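Local coordinates for tartronic semialdehyde reductase (Salmonella typhimurium, PDB 1YB4), which probably catalyses the reversible, NADH- or NADPH-dependent reduction of tartronate semialdehyde (2-hydroxy-3-oxopropanoate) to (R)-glycerate, at residues G7-G12 with Q54-A59; I20-A25 with D153-N158; L29-I34 with A46-T51; R227-G232 with D278-V283. All coordinates share one frame; numbering follows the deposited sequence.

Interaction 1: residues G7-G12 with Q54-A59; sequences GFIGLG and QVTEFA
Val55 sets its CG1 anti to the backbone N (chi1 172°), which turns the methyl toward the end of strand 5-8, while Ile9 carries CG1 beside its own N (chi1 -62°), on the side where the same valine lies. The closest approach falls on the glycine of the pair: Val55 CG1 sits 3.4 Å from Gly7 CA and continues over the peptide that follows, 3.7 Å from Phe8 N. With no side chain on Gly7, the methyl rests directly on its CA. Further along, Ile9 CG1 reaches Val55 CG1 at 3.9 Å, the two branched chains meeting at a slant. Strand 5-8 is the first strand of a Rossmann-type NAD-binding domain, and the turn after it holds Gly10 and Gly12 of what looks like its GxGxxG dinucleotide-binding motif; helix 52-57 covers one side of the strand end, whereas Phe8 points away from it into helix 15-24. Beside Val55, the Ala59 methyl also reaches Gly7, with Ala59 CB 3.7 Å from Gly7 N. The backbone of Gly7 meanwhile is hydrogen-bonded to Ile61 and Phe63 of the neighbouring strand.

Interaction 2: residues I20-A25 with D153-N158; sequences INLARA and DILGKN
The last turns of helices 15-24 and 142-155 come together with their backbones closest at two pairs, Asn21 with Leu155 and Leu22 with Ile154, each 6.8 Å between CA atoms. Ile154 has the largest share of the contact, and its two branches work separately. Its CG2, anti to the backbone N, lies against the main chain of the first helix, 3.5 Å from Asn21 O. The longer arm leaves beside the N (chi1 -59°) and runs out extended, so that Ile154 CD1 ends 3.7 Å from Ala25 CB, just where helix 15-24 gives out; Leu22 CD2 stands at 4.3 Å from the same Ile154 CD1. Helix 15-24 is the one that follows the glycine-rich turn of the Rossmann-type domain, and helix 142-155 leads into strand 158-163 at the far edge of the sheet, so the contact joins early and late elements of the same domain. On the buried side Leu22 and Leu155 meet at an angle, with Leu22 CG 3.9 Å from Leu155 CD2, and Leu155 also packs on Met95. The Asn21 side chain slides past Ile154 in the opposite direction, its CB 4.2 Å from Ile154 CG2. The outer side is more open: Ala25 is exposed, and His27 adds a further touch on Ile154.

Interaction 3: residues L29-I34 with A46-T51; sequences LHVTTI and AVNVET
Leu29 and Val47 make the tight end of this contact: Val47 N donates to Leu29 O at 2.8 Å, nearly straight at the hydrogen (162°), and Ala46 CA adds a C-H...O contact to Leu29 O at 3.1 Å. Next to it Val47 O takes two N-H groups from opposite faces of its plane, Val31 N at 3.2 Å on a bent path and Val49 N at 2.7 Å within the turn centred on Asn48. Buried beneath, Val31 CG1 meets Ala46 CB at 3.9 Å. Strand 28-31 is the edge strand of the Rossmann-type sheet in this chain, and residues 46-51, an irregular run leading to helix 52-57, lie along its outer side. Outward, the His30 and Val47 side chains run side by side, pointing the same way, while Val49 CG1 comes in near the ring plane at its edge, 3.2 Å from His30 ND1; Val47 itself is exposed. The far end is looser and wetter. Asn48, with CG anti to the backbone N (chi1 -176°), sends its amide back toward the strand, where a water accepts from Asn48 ND2 at 2.6 Å and from Thr33 N at 3.3 Å, bridging the two segments.

Interaction 4: residues R227-G232 with D278-V283; sequences RTFEPG and DHSAMV
Phe229 lies against the short 3-10 turn 279-281, in a loop-to-loop contact of the all-helical C-terminal domain: the link between helices 215-225 and 235-251 meets the lead-in to helix 283-290. From Phe229 CB the ring swings beside the backbone N (chi1 -52°), which lays it along the turn. Its CD1 corner comes first, with Ser280 OG at the ring edge, in plane, 3.4 Å from Phe229 CD1. Ala281 CA approaches the ring obliquely in an off-centre CH-pi contact, 4.2 Å from the Phe229 centroid and 30° off the normal. CE1 is next, 3.7 Å from Ser280 O, and at the far tip Phe229 CZ reaches Val283 CG1 at 3.9 Å, the two side chains at about a right angle. That same CZ lies over the centre of the Arg227 guanidinium, whose NH1 is paired with Glu287. Behind the ring the main chains are tied directly, Asp278 N giving its hydrogen to Phe229 O at 2.9 Å. The geometry at Asp278 OD2 fits an Asx turn, though Ser280 N is less surely placed; OD2 is also salt-bridged to Arg223, while the methylene rests on the loop, Asp278 CB lying 3.5 Å from Glu230 O.

Overall arrangement
Interactions 1, 2 and 3 belong to one Rossmann-type domain and touch one another. Interaction 3 is nested in the loop closed by interaction 1, their centres about 6 Å apart: Phe8 N probably bonds to His30 O, 3.1 Å away, across neighbouring strands, and the Phe58 ring lies against His30, stacked as modelled. Interaction 2 lies on the helix that follows strand 5-8, joined to interaction 1 where Phe8 CE1 meets Leu22 CD1 at 3.9 Å, and to interaction 3 through Leu22 CB and Leu29 CD2 at 3.8 Å. Interaction 4 stands apart in the helical domain, its centre about 35 Å from those of 1 and 3. None includes the predicted active-site Lys172; interaction 1 holds glycines of the likely dinucleotide-binding turn.

Interaction 1: residues G7-G12 with Q54-A59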
loop_
_atom_site.group_PDB
_atom_site.type_symbol
_atom_site.label_atom_id
_atom_site.label_comp_id
_atom_site.label_asym_id
_atom_site.label_seq_id
_atom_site.Cartn_x
_atom_site.Cartn_y
_atom_site.Cartn_z
ATOM N N GLY A 7 18.452 36.352 -19.830
ATOM C CA GLY A 7 17.012 36.485 -19.997
ATOM C C GLY A 7 16.268 35.590 -19.012
ATOM O O GLY A 7 16.692 34.471 -18.742
ATOM N N PHE A 8 15.165 36.088 -18.458
ATOM C CA PHE A 8 14.369 35.335 -17.487
ATOM C C PHE A 8 12.926 35.301 -17.989
ATOM O O PHE A 8 12.295 36.341 -18.150
ATOM C CB PHE A 8 14.425 36.008 -16.108
ATOM C CG PHE A 8 14.599 35.037 -14.965
ATOM C CD1 PHE A 8 15.870 34.674 -14.529
ATOM C CD2 PHE A 8 13.495 34.464 -14.349
ATOM C CE1 PHE A 8 16.039 33.759 -13.500
ATOM C CE2 PHE A 8 13.655 33.546 -13.320
ATOM C CZ PHE A 8 14.928 33.194 -12.894
ATOM N N ILE A 9 12.402 34.102 -18.225
ATOM C CA ILE A 9 11.050 33.965 -18.758
ATOM C C ILE A 9 9.965 33.614 -17.743
ATOM O O ILE A 9 8.805 33.456 -18.103
ATOM C CB ILE A 9 11.038 32.941 -19.922
ATOM C CG1 ILE A 9 11.926 33.465 -21.041
ATOM C CG2 ILE A 9 9.632 32.722 -20.455
ATOM C CD1 ILE A 9 11.842 32.668 -22.315
ATOM N N GLY A 10 10.320 33.515 -16.474
ATOM C CA GLY A 10 9.306 33.204 -15.492
ATOM C C GLY A 10 9.583 33.859 -14.162
ATOM O O GLY A 10 10.602 33.593 -13.529
ATOM N N LEU A 11 8.691 34.735 -13.730
ATOM C CA LEU A 11 8.881 35.377 -12.444
ATOM C C LEU A 11 7.896 34.756 -11.465
ATOM O O LEU A 11 7.365 33.669 -11.705
ATOM C CB LEU A 11 8.693 36.896 -12.571
ATOM C CG LEU A 11 9.733 37.529 -13.522
ATOM C CD1 LEU A 11 9.515 39.030 -13.658
ATOM C CD2 LEU A 11 11.136 37.253 -12.994
ATOM N N GLY A 12 7.654 35.416 -10.348
ATOM C CA GLY A 12 6.728 34.833 -9.405
ATOM C C GLY A 12 7.458 34.264 -8.215
ATOM O O GLY A 12 8.673 34.387 -8.102
ATOM N N GLN A 54 10.835 37.974 -27.324
ATOM C CA GLN A 54 11.781 39.062 -27.134
ATOM C C GLN A 54 12.924 38.775 -26.158
ATOM O O GLN A 54 14.074 39.131 -26.434
ATOM C CB GLN A 54 11.024 40.316 -26.716
ATOM C CG GLN A 54 10.297 40.992 -27.872
ATOM C CD GLN A 54 9.163 41.868 -27.402
ATOM O OE1 GLN A 54 8.070 41.376 -27.116
ATOM N NE2 GLN A 54 9.416 43.174 -27.304
ATOM N N VAL A 55 12.623 38.137 -25.028
ATOM C CA VAL A 55 13.660 37.803 -24.059
ATOM C C VAL A 55 14.752 37.014 -24.774
ATOM O O VAL A 55 15.943 37.268 -24.586
ATOM C CB VAL A 55 13.093 36.943 -22.890
ATOM C CG1 VAL A 55 14.224 36.444 -21.983
ATOM C CG2 VAL A 55 12.121 37.755 -22.077
ATOM N N THR A 56 14.334 36.069 -25.610
ATOM C CA THR A 56 15.274 35.221 -26.345
ATOM C C THR A 56 16.167 35.988 -27.338
ATOM O O THR A 56 17.283 35.558 -27.640
ATOM C CB THR A 56 14.532 34.101 -27.118
ATOM O OG1 THR A 56 13.334 33.748 -26.420
ATOM C CG2 THR A 56 15.404 32.861 -27.223
ATOM N N GLU A 57 15.681 37.123 -27.835
ATOM C CA GLU A 57 16.446 37.910 -28.791
ATOM C C GLU A 57 17.660 38.581 -28.151
ATOM O O GLU A 57 18.796 38.279 -28.517
ATOM C CB GLU A 57 15.532 38.938 -29.468
ATOM C CG GLU A 57 14.251 38.301 -30.015
ATOM C CD GLU A 57 13.493 39.179 -30.999
ATOM O OE1 GLU A 57 13.269 40.371 -30.696
ATOM O OE2 GLU A 57 13.109 38.663 -32.075
ATOM N N PHE A 58 17.439 39.474 -27.193
ATOM C CA PHE A 58 18.563 40.145 -26.543
ATOM C C PHE A 58 19.055 39.403 -25.321
ATOM O O PHE A 58 19.016 39.935 -24.210
ATOM C CB PHE A 58 18.197 41.575 -26.143
ATOM C CG PHE A 58 16.730 41.782 -25.908
ATOM C CD1 PHE A 58 16.034 40.991 -25.000
ATOM C CD2 PHE A 58 16.039 42.774 -26.605
ATOM C CE1 PHE A 58 14.669 41.182 -24.785
ATOM C CE2 PHE A 58 14.673 42.973 -26.399
ATOM C CZ PHE A 58 13.989 42.173 -25.486
ATOM N N ALA A 59 19.511 38.172 -25.538
ATOM C CA ALA A 59 20.032 37.330 -24.465
ATOM C C ALA A 59 20.639 36.044 -25.015
ATOM O O ALA A 59 20.046 35.393 -25.875
ATOM C CB ALA A 59 18.926 36.996 -23.481
#

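Interaction 2: residues I20-A25 with D153-N158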
loop_
_atom_site.group_PDB
_atom_site.type_symbol
_atom_site.label_atom_id
_atom_site.label_comp_id
_atom_site.label_asym_id
_atom_site.label_seq_id
_atom_site.Cartn_x
_atom_site.Cartn_y
_atom_site.Cartn_z
ATOM N N ILE A 20 16.032 38.749 -9.379
ATOM C CA ILE A 20 16.551 39.813 -8.521
ATOM C C ILE A 20 17.997 39.534 -8.098
ATOM O O ILE A 20 18.799 40.450 -7.991
ATOM C CB ILE A 20 15.683 40.000 -7.260
ATOM C CG1 ILE A 20 14.299 40.504 -7.663
ATOM C CG2 ILE A 20 16.349 40.978 -6.306
ATOM C CD1 ILE A 20 13.438 40.961 -6.492
ATOM N N ASN A 21 18.339 38.275 -7.855
ATOM C CA ASN A 21 19.710 37.959 -7.476
ATOM C C ASN A 21 20.683 38.107 -8.650
ATOM O O ASN A 21 21.821 38.519 -8.457
ATOM C CB ASN A 21 19.814 36.539 -6.914
ATOM C CG ASN A 21 19.895 36.523 -5.410
ATOM O OD1 ASN A 21 18.951 36.898 -4.722
ATOM N ND2 ASN A 21 21.039 36.095 -4.887
ATOM N N LEU A 22 20.249 37.752 -9.857
ATOM C CA LEU A 22 21.111 37.874 -11.032
ATOM C C LEU A 22 21.320 39.358 -11.370
ATOM O O LEU A 22 22.431 39.786 -11.714
ATOM C CB LEU A 22 20.487 37.158 -12.231
ATOM C CG LEU A 22 20.441 35.628 -12.189
ATOM C CD1 LEU A 22 19.671 35.135 -13.380
ATOM C CD2 LEU A 22 21.855 35.050 -12.203
ATOM N N ALA A 23 20.247 40.138 -11.256
ATOM C CA ALA A 23 20.304 41.562 -11.539
ATOM C C ALA A 23 21.189 42.265 -10.512
ATOM O O ALA A 23 21.954 43.172 -10.844
ATOM C CB ALA A 23 18.901 42.143 -11.524
ATOM N N ARG A 24 21.097 41.822 -9.266
ATOM C CA ARG A 24 21.877 42.407 -8.185
ATOM C C ARG A 24 23.369 42.160 -8.364
ATOM O O ARG A 24 24.184 42.823 -7.735
ATOM C CB ARG A 24 21.433 41.829 -6.838
ATOM C CG ARG A 24 21.948 42.584 -5.617
ATOM C CD ARG A 24 20.806 43.331 -4.940
ATOM N NE ARG A 24 19.864 42.415 -4.309
ATOM C CZ ARG A 24 18.671 42.780 -3.857
ATOM N NH1 ARG A 24 17.867 41.886 -3.286
ATOM N NH2 ARG A 24 18.281 44.040 -3.987
ATOM N N ALA A 25 23.733 41.202 -9.208
ATOM C CA ALA A 25 25.146 40.912 -9.419
ATOM C C ALA A 25 25.734 41.702 -10.583
ATOM O O ALA A 25 26.892 41.497 -10.950
ATOM C CB ALA A 25 25.351 39.432 -9.648
ATOM N N ASP A 153 26.057 29.834 -9.397
ATOM C CA ASP A 153 26.753 30.179 -8.148
ATOM C C ASP A 153 26.084 31.320 -7.415
ATOM O O ASP A 153 26.166 31.411 -6.196
ATOM C CB ASP A 153 28.214 30.560 -8.413
ATOM C CG ASP A 153 29.134 29.356 -8.500
ATOM O OD1 ASP A 153 30.274 29.507 -8.992
ATOM O OD2 ASP A 153 28.734 28.264 -8.066
ATOM N N ILE A 154 25.439 32.203 -8.166
ATOM C CA ILE A 154 24.739 33.334 -7.577
ATOM C C ILE A 154 23.385 32.869 -7.067
ATOM O O ILE A 154 22.900 33.358 -6.058
ATOM C CB ILE A 154 24.494 34.431 -8.614
ATOM C CG1 ILE A 154 25.822 34.911 -9.179
ATOM C CG2 ILE A 154 23.732 35.581 -7.986
ATOM C CD1 ILE A 154 25.661 35.821 -10.357
ATOM N N LEU A 155 22.788 31.904 -7.761
ATOM C CA LEU A 155 21.469 31.392 -7.404
ATOM C C LEU A 155 21.396 30.359 -6.276
ATOM O O LEU A 155 20.362 30.222 -5.641
ATOM C CB LEU A 155 20.794 30.818 -8.651
ATOM C CG LEU A 155 20.625 31.771 -9.837
ATOM C CD1 LEU A 155 20.076 31.021 -11.042
ATOM C CD2 LEU A 155 19.699 32.899 -9.448
ATOM N N GLY A 156 22.470 29.626 -6.027
ATOM C CA GLY A 156 22.423 28.630 -4.965
ATOM C C GLY A 156 23.786 28.130 -4.506
ATOM O O GLY A 156 24.812 28.556 -5.031
ATOM N N LYS A 157 23.801 27.229 -3.522
ATOM C CA LYS A 157 25.051 26.675 -3.007
ATOM C C LYS A 157 25.341 25.344 -3.661
ATOM O O LYS A 157 26.279 25.218 -4.441
ATOM C CB LYS A 157 24.993 26.451 -1.490
ATOM C CG LYS A 157 24.961 27.699 -0.636
ATOM C CD LYS A 157 25.290 27.385 0.823
ATOM C CE LYS A 157 25.576 28.666 1.602
ATOM N NZ LYS A 157 26.164 28.389 2.938
ATOM N N ASN A 158 24.534 24.343 -3.327
ATOM C CA ASN A 158 24.723 23.017 -3.870
ATOM C C ASN A 158 24.339 22.888 -5.337
ATOM O O ASN A 158 23.167 22.716 -5.672
ATOM C CB ASN A 158 23.954 21.981 -3.039
ATOM C CG ASN A 158 24.575 21.755 -1.678
ATOM O OD1 ASN A 158 25.739 22.098 -1.448
ATOM N ND2 ASN A 158 23.811 21.162 -0.767
#

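Interaction 3: residues L29-I34 with A46-T51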
loop_
_atom_site.group_PDB
_atom_site.type_symbol
_atom_site.label_atom_id
_atom_site.label_comp_id
_atom_site.label_asym_id
_atom_site.label_seq_id
_atom_site.Cartn_x
_atom_site.Cartn_y
_atom_site.Cartn_z
ATOM N N LEU A 29 19.283 41.941 -17.378
ATOM C CA LEU A 29 18.268 40.959 -17.683
ATOM C C LEU A 29 17.050 41.482 -18.403
ATOM O O LEU A 29 16.512 42.540 -18.076
ATOM C CB LEU A 29 17.793 40.286 -16.399
ATOM C CG LEU A 29 18.529 39.056 -15.877
ATOM C CD1 LEU A 29 20.023 39.312 -15.751
ATOM C CD2 LEU A 29 17.922 38.690 -14.536
ATOM N N HIS A 30 16.615 40.717 -19.393
ATOM C CA HIS A 30 15.416 41.050 -20.122
ATOM C C HIS A 30 14.461 39.986 -19.604
ATOM O O HIS A 30 14.595 38.805 -19.920
ATOM C CB HIS A 30 15.657 40.928 -21.623
ATOM C CG HIS A 30 16.341 42.119 -22.220
ATOM N ND1 HIS A 30 15.665 43.271 -22.555
ATOM C CD2 HIS A 30 17.636 42.325 -22.568
ATOM C CE1 HIS A 30 16.512 44.135 -23.088
ATOM N NE2 HIS A 30 17.714 43.585 -23.109
ATOM N N VAL A 31 13.522 40.415 -18.768
ATOM C CA VAL A 31 12.569 39.510 -18.150
ATOM C C VAL A 31 11.185 39.570 -18.768
ATOM O O VAL A 31 10.916 40.401 -19.630
ATOM C CB VAL A 31 12.435 39.813 -16.650
ATOM C CG1 VAL A 31 13.823 39.940 -16.029
ATOM C CG2 VAL A 31 11.633 41.078 -16.443
ATOM N N THR A 32 10.311 38.681 -18.302
ATOM C CA THR A 32 8.931 38.591 -18.774
ATOM C C THR A 32 8.163 37.582 -17.929
ATOM O O THR A 32 8.749 36.653 -17.382
ATOM C CB THR A 32 8.858 38.120 -20.239
ATOM O OG1 THR A 32 7.522 38.284 -20.719
ATOM C CG2 THR A 32 9.222 36.648 -20.348
ATOM N N THR A 33 6.851 37.766 -17.829
ATOM C CA THR A 33 5.982 36.871 -17.061
ATOM C C THR A 33 4.566 37.415 -17.186
ATOM O O THR A 33 4.377 38.540 -17.661
ATOM C CB THR A 33 6.401 36.795 -15.557
ATOM O OG1 THR A 33 5.486 35.958 -14.841
ATOM C CG2 THR A 33 6.415 38.173 -14.923
ATOM N N ILE A 34 3.574 36.623 -16.781
ATOM C CA ILE A 34 2.180 37.050 -16.877
ATOM C C ILE A 34 1.864 38.171 -15.895
ATOM O O ILE A 34 1.260 39.177 -16.263
ATOM C CB ILE A 34 1.197 35.869 -16.618
ATOM C CG1 ILE A 34 1.322 35.369 -15.171
ATOM C CG2 ILE A 34 1.484 34.732 -17.563
ATOM C CD1 ILE A 34 0.345 36.039 -14.193
ATOM N N ALA A 46 16.618 45.211 -14.927
ATOM C CA ALA A 46 15.765 44.330 -15.694
ATOM C C ALA A 46 14.825 45.138 -16.576
ATOM O O ALA A 46 14.218 46.119 -16.142
ATOM C CB ALA A 46 14.966 43.422 -14.756
ATOM N N VAL A 47 14.731 44.711 -17.828
ATOM C CA VAL A 47 13.871 45.339 -18.815
ATOM C C VAL A 47 12.689 44.412 -19.036
ATOM O O VAL A 47 12.834 43.376 -19.685
ATOM C CB VAL A 47 14.602 45.513 -20.160
ATOM C CG1 VAL A 47 13.722 46.265 -21.130
ATOM C CG2 VAL A 47 15.924 46.230 -19.955
ATOM N N ASN A 48 11.525 44.778 -18.501
ATOM C CA ASN A 48 10.328 43.946 -18.636
ATOM C C ASN A 48 9.770 43.954 -20.063
ATOM O O ASN A 48 8.666 44.446 -20.298
ATOM C CB ASN A 48 9.242 44.427 -17.666
ATOM C CG ASN A 48 8.002 43.549 -17.689
ATOM O OD1 ASN A 48 6.983 43.889 -17.093
ATOM N ND2 ASN A 48 8.085 42.415 -18.370
ATOM N N VAL A 49 10.525 43.398 -21.007
ATOM C CA VAL A 49 10.080 43.359 -22.388
ATOM C C VAL A 49 8.727 42.650 -22.382
ATOM O O VAL A 49 8.593 41.473 -22.024
ATOM C CB VAL A 49 11.116 42.650 -23.291
ATOM C CG1 VAL A 49 12.524 43.052 -22.844
ATOM C CG2 VAL A 49 10.947 41.153 -23.260
ATOM N N GLU A 50 7.712 43.403 -22.781
ATOM C CA GLU A 50 6.328 42.930 -22.790
ATOM C C GLU A 50 6.045 41.438 -23.042
ATOM O O GLU A 50 5.041 40.939 -22.543
ATOM C CB GLU A 50 5.500 43.787 -23.747
ATOM C CG GLU A 50 4.708 44.929 -23.052
ATOM C CD GLU A 50 5.581 46.106 -22.593
ATOM O OE1 GLU A 50 5.956 46.942 -23.442
ATOM O OE2 GLU A 50 5.905 46.198 -21.388
ATOM N N THR A 51 6.879 40.720 -23.801
ATOM C CA THR A 51 6.614 39.293 -23.979
ATOM C C THR A 51 7.838 38.363 -24.181
ATOM O O THR A 51 8.977 38.798 -24.057
ATOM C CB THR A 51 5.526 39.084 -25.062
ATOM O OG1 THR A 51 4.368 39.870 -24.730
ATOM C CG2 THR A 51 5.064 37.635 -25.092
HETATM O O HOH W 1 6.164 40.794 -18.863
#

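Interaction 4: residues R227-G232 with D278-V283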
loop_
_atom_site.group_PDB
_atom_site.type_symbol
_atom_site.label_atom_id
_atom_site.label_comp_id
_atom_site.label_asym_id
_atom_site.label_seq_id
_atom_site.Cartn_x
_atom_site.Cartn_y
_atom_site.Cartn_z
ATOM N N ARG A 227 4.936 20.610 17.126
ATOM C CA ARG A 227 3.757 20.994 16.329
ATOM C C ARG A 227 3.956 22.276 15.516
ATOM O O ARG A 227 3.019 23.049 15.318
ATOM C CB ARG A 227 2.531 21.151 17.230
ATOM C CG ARG A 227 2.425 20.079 18.299
ATOM C CD ARG A 227 2.348 18.702 17.686
ATOM N NE ARG A 227 1.055 18.462 17.050
ATOM C CZ ARG A 227 0.783 17.385 16.325
ATOM N NH1 ARG A 227 1.721 16.461 16.147
ATOM N NH2 ARG A 227 -0.414 17.231 15.780
ATOM N N THR A 228 5.173 22.484 15.028
ATOM C CA THR A 228 5.481 23.671 14.245
ATOM C C THR A 228 5.454 23.327 12.756
ATOM O O THR A 228 6.435 22.839 12.202
ATOM C CB THR A 228 6.866 24.253 14.663
ATOM O OG1 THR A 228 7.915 23.600 13.943
ATOM C CG2 THR A 228 7.097 24.036 16.168
ATOM N N PHE A 229 4.310 23.591 12.122
ATOM C CA PHE A 229 4.084 23.296 10.708
ATOM C C PHE A 229 3.979 24.489 9.751
ATOM O O PHE A 229 3.500 24.338 8.622
ATOM C CB PHE A 229 2.813 22.459 10.560
ATOM C CG PHE A 229 2.787 21.238 11.426
ATOM C CD1 PHE A 229 3.767 20.256 11.293
ATOM C CD2 PHE A 229 1.785 21.072 12.374
ATOM C CE1 PHE A 229 3.754 19.124 12.088
ATOM C CE2 PHE A 229 1.756 19.948 13.175
ATOM C CZ PHE A 229 2.746 18.967 13.033
ATOM N N GLU A 230 4.399 25.672 10.180
ATOM C CA GLU A 230 4.317 26.817 9.283
ATOM C C GLU A 230 5.083 26.440 8.029
ATOM O O GLU A 230 6.135 25.802 8.098
ATOM C CB GLU A 230 4.918 28.085 9.913
ATOM C CG GLU A 230 4.043 28.733 10.996
ATOM C CD GLU A 230 4.367 28.240 12.402
ATOM O OE1 GLU A 230 4.476 27.010 12.604
ATOM O OE2 GLU A 230 4.508 29.088 13.315
ATOM N N PRO A 231 4.558 26.818 6.861
ATOM C CA PRO A 231 5.194 26.515 5.583
ATOM C C PRO A 231 6.703 26.717 5.466
ATOM O O PRO A 231 7.293 27.673 5.984
ATOM C CB PRO A 231 4.413 27.377 4.605
ATOM C CG PRO A 231 3.031 27.269 5.154
ATOM C CD PRO A 231 3.250 27.462 6.650
ATOM N N GLY A 232 7.302 25.762 4.772
ATOM C CA GLY A 232 8.717 25.749 4.483
ATOM C C GLY A 232 8.629 25.129 3.104
ATOM O O GLY A 232 9.368 25.482 2.187
ATOM N N ASP A 278 3.459 22.792 6.199
ATOM C CA ASP A 278 4.761 22.217 5.891
ATOM C C ASP A 278 4.571 20.711 5.711
ATOM O O ASP A 278 3.840 20.091 6.478
ATOM C CB ASP A 278 5.722 22.475 7.044
ATOM C CG ASP A 278 7.103 21.953 6.766
ATOM O OD1 ASP A 278 7.757 22.489 5.848
ATOM O OD2 ASP A 278 7.539 21.004 7.456
ATOM N N HIS A 279 5.228 20.113 4.719
ATOM C CA HIS A 279 5.033 18.688 4.506
ATOM C C HIS A 279 5.358 17.825 5.720
ATOM O O HIS A 279 5.158 16.603 5.696
ATOM C CB HIS A 279 5.793 18.201 3.266
ATOM C CG HIS A 279 7.237 18.589 3.231
ATOM N ND1 HIS A 279 8.054 18.291 2.162
ATOM C CD2 HIS A 279 8.022 19.203 4.145
ATOM C CE1 HIS A 279 9.283 18.699 2.420
ATOM N NE2 HIS A 279 9.292 19.256 3.618
ATOM N N SER A 280 5.847 18.455 6.787
ATOM C CA SER A 280 6.135 17.722 8.011
ATOM C C SER A 280 4.768 17.467 8.646
ATOM O O SER A 280 4.617 16.633 9.539
ATOM C CB SER A 280 7.026 18.549 8.949
ATOM O OG SER A 280 6.425 19.794 9.266
ATOM N N ALA A 281 3.768 18.189 8.155
ATOM C CA ALA A 281 2.399 18.047 8.626
ATOM C C ALA A 281 1.844 16.660 8.272
ATOM O O ALA A 281 0.737 16.281 8.675
ATOM C CB ALA A 281 1.542 19.124 8.011
HETATM N N MSE A 282 2.625 15.924 7.494
HETATM C CA MSE A 282 2.288 14.572 7.082
HETATM C C MSE A 282 1.851 13.753 8.281
HETATM O O MSE A 282 0.894 12.991 8.204
HETATM C CB MSE A 282 3.522 13.916 6.448
HETATM C CG MSE A 282 3.486 12.400 6.326
HETATM SE SE MSE A 282 2.251 11.795 4.979
HETATM C CE MSE A 282 0.916 11.069 6.110
ATOM N N VAL A 283 2.562 13.926 9.392
ATOM C CA VAL A 283 2.311 13.177 10.615
ATOM C C VAL A 283 0.863 13.187 11.043
ATOM O O VAL A 283 0.368 12.228 11.643
ATOM C CB VAL A 283 3.207 13.699 11.777
ATOM C CG1 VAL A 283 2.885 15.148 12.072
ATOM C CG2 VAL A 283 3.032 12.826 13.021
#